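PDB 2R1I: GCN5-related N-acetyltransferase from Arthrobacter sp., which probably transfers an acetyl group from acetyl-CoA to an amine acceptor that has not been identified. Local coordinates for residues 37-42 with 80-85; 84-89 with 99-104. All coordinates share one frame; numbering follows the deposited sequence.

Contact 1: residues 37-42 with 80-85; sequences AQMLHD and TGLAVL
Met-39, a selenomethionine, reaches from helix 37-42 to Leu-82 and the backbone at Thr-80 and Gly-81. CB already touches the strand, lying 3.9 Å from CD2 of Leu-82. CG then leaves anti to the carbonyl carbon (chi1 -61°), and SE carries the chain onward until a bend at chi3 turns the terminal methyl in over the backbone. There CE of Met-39 settles 3.7 Å from the amide N of Gly-81, with C of Thr-80 only slightly farther off. The same methyl also lies against the flank of Leu-82, 3.9 Å from its CD2, so this one branch of the leucine touches both the base and the end of the Met-39 chain.

In the GNAT fold, helices pack on both faces of a central mixed sheet, and here helix 33-47 is laid across strand 81-88: the short axes are 9.7 Å apart at a signed crossing angle of -96°. No hydrogen bond links the two segments, and the contact is apolar. Thr-80 and Gly-81 both face Ala-75 on the neighbouring strand, a classic beta bulge, and the Met-39 methyl rests on the peptide that joins these two residues.

The next residue of the helix, Leu-40, crosses Leu-82 at about a right angle. Its CD2 meets both methyls of the strand residue, with CD1 of Leu-82 at 4.1 Å. Leu-74 adjoins Met-39 and Leu-82, while Trp-92 of the second subunit packs on Leu-40.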
loop_
_atom_site.group_PDB
_atom_site.type_symbol
_atom_site.label_atom_id
_atom_site.label_comp_id
_atom_site.label_asym_id
_atom_site.label_seq_id
_atom_site.Cartn_x
_atom_site.Cartn_y
_atom_site.Cartn_z
ATOM N N ALA A 37 10.955 -10.771 15.547
ATOM C CA ALA A 37 12.165 -10.776 14.704
ATOM C C ALA A 37 12.556 -12.193 14.297
ATOM O O ALA A 37 12.789 -12.475 13.117
ATOM C CB ALA A 37 13.328 -10.088 15.412
ATOM N N GLN A 38 12.579 -13.089 15.266
ATOM C CA GLN A 38 12.955 -14.484 15.031
ATOM C C GLN A 38 11.935 -15.226 14.184
ATOM O O GLN A 38 12.313 -15.975 13.257
ATOM C CB GLN A 38 13.127 -15.213 16.354
ATOM C CG GLN A 38 13.749 -16.584 16.241
ATOM C CD GLN A 38 15.210 -16.541 15.762
ATOM O OE1 GLN A 38 16.084 -15.935 16.406
ATOM N NE2 GLN A 38 15.473 -17.182 14.628
HETATM N N MSE A 39 10.652 -15.004 14.438
HETATM C CA MSE A 39 9.623 -15.568 13.579
HETATM C C MSE A 39 9.706 -15.098 12.127
HETATM O O MSE A 39 9.586 -15.933 11.200
HETATM C CB MSE A 39 8.240 -15.296 14.136
HETATM C CG MSE A 39 8.025 -15.902 15.492
HETATM SE SE MSE A 39 6.296 -15.370 16.155
HETATM C CE MSE A 39 5.322 -16.328 14.625
ATOM N N LEU A 40 9.930 -13.805 11.917
ATOM C CA LEU A 40 10.041 -13.259 10.556
ATOM C C LEU A 40 11.254 -13.835 9.840
ATOM O O LEU A 40 11.198 -14.181 8.648
ATOM C CB LEU A 40 10.171 -11.754 10.585
ATOM C CG LEU A 40 8.928 -10.931 10.943
ATOM C CD1 LEU A 40 9.244 -9.473 11.062
ATOM C CD2 LEU A 40 7.781 -11.184 9.904
ATOM N N HIS A 41 12.328 -13.953 10.591
ATOM C CA HIS A 41 13.560 -14.551 10.081
ATOM C C HIS A 41 13.346 -16.002 9.669
ATOM O O HIS A 41 13.703 -16.415 8.537
ATOM C CB HIS A 41 14.689 -14.448 11.123
ATOM C CG HIS A 41 16.020 -14.883 10.589
ATOM N ND1 HIS A 41 16.911 -13.998 10.023
ATOM C CD2 HIS A 41 16.584 -16.110 10.484
ATOM C CE1 HIS A 41 17.979 -14.659 9.612
ATOM N NE2 HIS A 41 17.805 -15.940 9.876
ATOM N N ASP A 42 12.775 -16.781 10.575
ATOM C CA ASP A 42 12.616 -18.223 10.390
ATOM C C ASP A 42 11.655 -18.549 9.263
ATOM O O ASP A 42 11.922 -19.466 8.463
ATOM C CB ASP A 42 12.196 -18.900 11.701
ATOM C CG ASP A 42 13.325 -18.916 12.740
ATOM O OD1 ASP A 42 14.506 -18.604 12.388
ATOM O OD2 ASP A 42 13.026 -19.245 13.914
ATOM N N THR A 80 3.027 -19.337 16.785
ATOM C CA THR A 80 3.457 -20.065 15.581
ATOM C C THR A 80 2.980 -19.467 14.255
ATOM O O THR A 80 3.303 -19.984 13.164
ATOM C CB THR A 80 3.014 -21.521 15.652
ATOM O OG1 THR A 80 1.586 -21.582 15.744
ATOM C CG2 THR A 80 3.640 -22.201 16.878
ATOM N N GLY A 81 2.210 -18.403 14.358
ATOM C CA GLY A 81 1.759 -17.620 13.203
ATOM C C GLY A 81 1.655 -16.143 13.535
ATOM O O GLY A 81 1.450 -15.748 14.674
ATOM N N LEU A 82 1.762 -15.336 12.506
ATOM C CA LEU A 82 1.636 -13.900 12.673
ATOM C C LEU A 82 1.045 -13.230 11.451
ATOM O O LEU A 82 1.084 -13.807 10.341
ATOM C CB LEU A 82 2.994 -13.296 13.040
ATOM C CG LEU A 82 4.184 -13.304 12.091
ATOM C CD1 LEU A 82 4.026 -12.351 10.900
ATOM C CD2 LEU A 82 5.452 -12.898 12.862
ATOM N N ALA A 83 0.477 -12.043 11.679
ATOM C CA ALA A 83 0.049 -11.133 10.630
ATOM C C ALA A 83 0.712 -9.763 10.848
ATOM O O ALA A 83 0.859 -9.345 12.005
ATOM C CB ALA A 83 -1.447 -10.983 10.647
ATOM N N VAL A 84 1.107 -9.122 9.740
ATOM C CA VAL A 84 1.696 -7.768 9.720
ATOM C C VAL A 84 0.756 -6.888 8.913
ATOM O O VAL A 84 0.496 -7.193 7.723
ATOM C CB VAL A 84 3.122 -7.725 9.122
ATOM C CG1 VAL A 84 3.688 -6.324 9.198
ATOM C CG2 VAL A 84 4.023 -8.679 9.895
ATOM N N LEU A 85 0.277 -5.852 9.587
ATOM C CA LEU A 85 -0.646 -4.839 9.009
ATOM C C LEU A 85 0.022 -3.512 8.947
ATOM O O LEU A 85 0.615 -3.088 9.926
ATOM C CB LEU A 85 -1.890 -4.670 9.844
ATOM C CG LEU A 85 -2.842 -5.866 9.858
ATOM C CD1 LEU A 85 -3.788 -5.835 11.071
ATOM C CD2 LEU A 85 -3.650 -5.882 8.554
#

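Contact 2: residues 84-89 with 99-104; sequences VLSFRP and ILDELY
Ser-86 and Asp-101 meet through a short hydrogen bond, OG of Ser-86 giving its proton to OD1 of Asp-101 at 2.7 Å. The carboxylate is met on its syn side, 17° out of plane, and the hydroxyl stands between its backbone N and carbonyl carbon (chi1 62°). Val-84 crosses Asp-101 at about a right angle, its CG1 lying 3.8 Å from CB of the aspartate, but runs side by side with Glu-102. With an alanine replacing Asp-101, the Ser-86 hydroxyl is likely to lose this acceptor and be free to turn.

The two strands form an antiparallel hairpin interrupted by a classic beta bulge, in which Asp-101 and Glu-102 both face Val-84. GNAT enzymes commonly carry a bulge in the counterpart of strand 97-104, where it splays from the next strand (133-139 here) near the acetyl-CoA site. O of Val-84 receives two amides, Glu-102 N at 3.2 Å and, through a weak bond, Asp-101 N. Beyond the bulge, Ser-86 and Ile-99 are a hydrogen-bonded pair. On the other face Leu-85 meets Leu-100 obliquely, its CD2 4.0 Å from CD1 of Leu-100. NH1 of Arg-88 comes within 3.3 Å of CG1 of Ile-99, and its NH2 salt-bridges Glu-135.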
loop_
_atom_site.group_PDB
_atom_site.type_symbol
_atom_site.label_atom_id
_atom_site.label_comp_id
_atom_site.label_asym_id
_atom_site.label_seq_id
_atom_site.Cartn_x
_atom_site.Cartn_y
_atom_site.Cartn_z
ATOM N N VAL A 84 1.107 -9.122 9.740
ATOM C CA VAL A 84 1.696 -7.768 9.720
ATOM C C VAL A 84 0.756 -6.888 8.913
ATOM O O VAL A 84 0.496 -7.193 7.723
ATOM C CB VAL A 84 3.122 -7.725 9.122
ATOM C CG1 VAL A 84 3.688 -6.324 9.198
ATOM C CG2 VAL A 84 4.023 -8.679 9.895
ATOM N N LEU A 85 0.277 -5.852 9.587
ATOM C CA LEU A 85 -0.646 -4.839 9.009
ATOM C C LEU A 85 0.022 -3.512 8.947
ATOM O O LEU A 85 0.615 -3.088 9.926
ATOM C CB LEU A 85 -1.890 -4.670 9.844
ATOM C CG LEU A 85 -2.842 -5.866 9.858
ATOM C CD1 LEU A 85 -3.788 -5.835 11.071
ATOM C CD2 LEU A 85 -3.650 -5.882 8.554
ATOM N N SER A 86 -0.114 -2.781 7.830
ATOM C CA SER A 86 0.324 -1.401 7.773
ATOM C C SER A 86 -0.875 -0.505 7.493
ATOM O O SER A 86 -1.799 -0.916 6.816
ATOM C CB SER A 86 1.374 -1.210 6.690
ATOM O OG SER A 86 0.917 -1.489 5.393
ATOM N N PHE A 87 -0.792 0.695 8.040
ATOM C CA PHE A 87 -1.845 1.722 7.934
ATOM C C PHE A 87 -1.294 2.970 7.311
ATOM O O PHE A 87 -0.147 3.362 7.576
ATOM C CB PHE A 87 -2.338 2.031 9.337
ATOM C CG PHE A 87 -3.083 0.903 9.979
ATOM C CD1 PHE A 87 -2.409 -0.115 10.632
ATOM C CD2 PHE A 87 -4.453 0.838 9.859
ATOM C CE1 PHE A 87 -3.134 -1.184 11.170
ATOM C CE2 PHE A 87 -5.179 -0.186 10.374
ATOM C CZ PHE A 87 -4.517 -1.213 11.051
ATOM N N ARG A 88 -2.126 3.649 6.532
ATOM C CA ARG A 88 -1.724 4.902 5.903
ATOM C C ARG A 88 -2.982 5.739 5.638
ATOM O O ARG A 88 -4.087 5.195 5.483
ATOM C CB ARG A 88 -0.983 4.626 4.605
ATOM C CG ARG A 88 -1.853 4.146 3.462
ATOM C CD ARG A 88 -1.094 3.613 2.254
ATOM N NE ARG A 88 -1.989 3.384 1.133
ATOM C CZ ARG A 88 -2.629 2.245 0.837
ATOM N NH1 ARG A 88 -2.528 1.160 1.600
ATOM N NH2 ARG A 88 -3.377 2.191 -0.250
ATOM N N PRO A 89 -2.813 7.055 5.525
ATOM C CA PRO A 89 -3.998 7.843 5.148
ATOM C C PRO A 89 -4.254 7.730 3.606
ATOM O O PRO A 89 -3.358 7.331 2.860
ATOM C CB PRO A 89 -3.594 9.269 5.482
ATOM C CG PRO A 89 -2.270 9.242 6.119
ATOM C CD PRO A 89 -1.640 7.935 5.782
ATOM N N ILE A 99 -2.976 -2.448 4.692
ATOM C CA ILE A 99 -2.456 -3.555 3.894
ATOM C C ILE A 99 -2.123 -4.702 4.830
ATOM O O ILE A 99 -1.490 -4.492 5.896
ATOM C CB ILE A 99 -1.215 -3.171 3.026
ATOM C CG1 ILE A 99 -1.506 -1.992 2.063
ATOM C CG2 ILE A 99 -0.646 -4.347 2.223
ATOM C CD1 ILE A 99 -0.205 -1.324 1.532
ATOM N N LEU A 100 -2.531 -5.896 4.415
ATOM C CA LEU A 100 -1.999 -7.136 4.987
ATOM C C LEU A 100 -0.614 -7.414 4.386
ATOM O O LEU A 100 -0.479 -8.076 3.358
ATOM C CB LEU A 100 -2.968 -8.282 4.747
ATOM C CG LEU A 100 -2.605 -9.606 5.455
ATOM C CD1 LEU A 100 -2.661 -9.417 6.990
ATOM C CD2 LEU A 100 -3.552 -10.760 5.036
ATOM N N ASP A 101 0.416 -6.811 4.997
ATOM C CA ASP A 101 1.803 -6.872 4.529
ATOM C C ASP A 101 2.291 -8.324 4.500
ATOM O O ASP A 101 3.007 -8.741 3.599
ATOM C CB ASP A 101 2.736 -6.084 5.486
ATOM C CG ASP A 101 2.581 -4.574 5.446
ATOM O OD1 ASP A 101 1.731 -4.025 4.719
ATOM O OD2 ASP A 101 3.326 -3.915 6.219
ATOM N N GLU A 102 1.956 -9.078 5.536
ATOM C CA GLU A 102 2.358 -10.465 5.643
ATOM C C GLU A 102 1.319 -11.240 6.418
ATOM O O GLU A 102 0.721 -10.759 7.380
ATOM C CB GLU A 102 3.737 -10.667 6.335
ATOM C CG GLU A 102 4.918 -9.834 5.844
ATOM C CD GLU A 102 5.427 -10.170 4.468
ATOM O OE1 GLU A 102 5.045 -11.204 3.867
ATOM O OE2 GLU A 102 6.203 -9.345 3.932
ATOM N N LEU A 103 1.150 -12.509 6.034
ATOM C CA LEU A 103 0.404 -13.431 6.835
ATOM C C LEU A 103 1.236 -14.735 6.797
ATOM O O LEU A 103 1.304 -15.421 5.774
ATOM C CB LEU A 103 -1.005 -13.629 6.268
ATOM C CG LEU A 103 -1.881 -14.716 6.931
ATOM C CD1 LEU A 103 -2.134 -14.453 8.396
ATOM C CD2 LEU A 103 -3.219 -14.868 6.170
ATOM N N TYR A 104 1.908 -15.028 7.892
ATOM C CA TYR A 104 2.863 -16.120 7.967
ATOM C C TYR A 104 2.330 -17.236 8.867
ATOM O O TYR A 104 2.197 -17.054 10.073
ATOM C CB TYR A 104 4.174 -15.623 8.530
ATOM C CG TYR A 104 5.099 -14.903 7.579
ATOM C CD1 TYR A 104 4.944 -14.952 6.200
ATOM C CD2 TYR A 104 6.202 -14.245 8.070
ATOM C CE1 TYR A 104 5.842 -14.314 5.365
ATOM C CE2 TYR A 104 7.103 -13.624 7.236
ATOM C CZ TYR A 104 6.927 -13.651 5.899
ATOM O OH TYR A 104 7.858 -13.027 5.087
#

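Strand 81-88 serves both contacts, which share Val-84 and Leu-85 and have centres about 12 Å apart. Contact 1 sets a helix across its earlier part, and contact 2 pairs the later part with strand 97-104. Tyr-104 bridges them: its N lies 2.9 Å from O of Leu-82, a probable hydrogen bond, and its CE2 is 3.7 Å from CD2 of Leu-40. Trp-92 of the second subunit packs on Tyr-104 and, through NE1, hydrogen-bonds OE2 of Glu-102. A glycerol, probably from the crystallisation liquor, lies about 4 Å from the Glu-102 side chain. Acetyl-CoA usually binds GNAT enzymes beside the bulged strand, so contact 2 probably lies nearer that site.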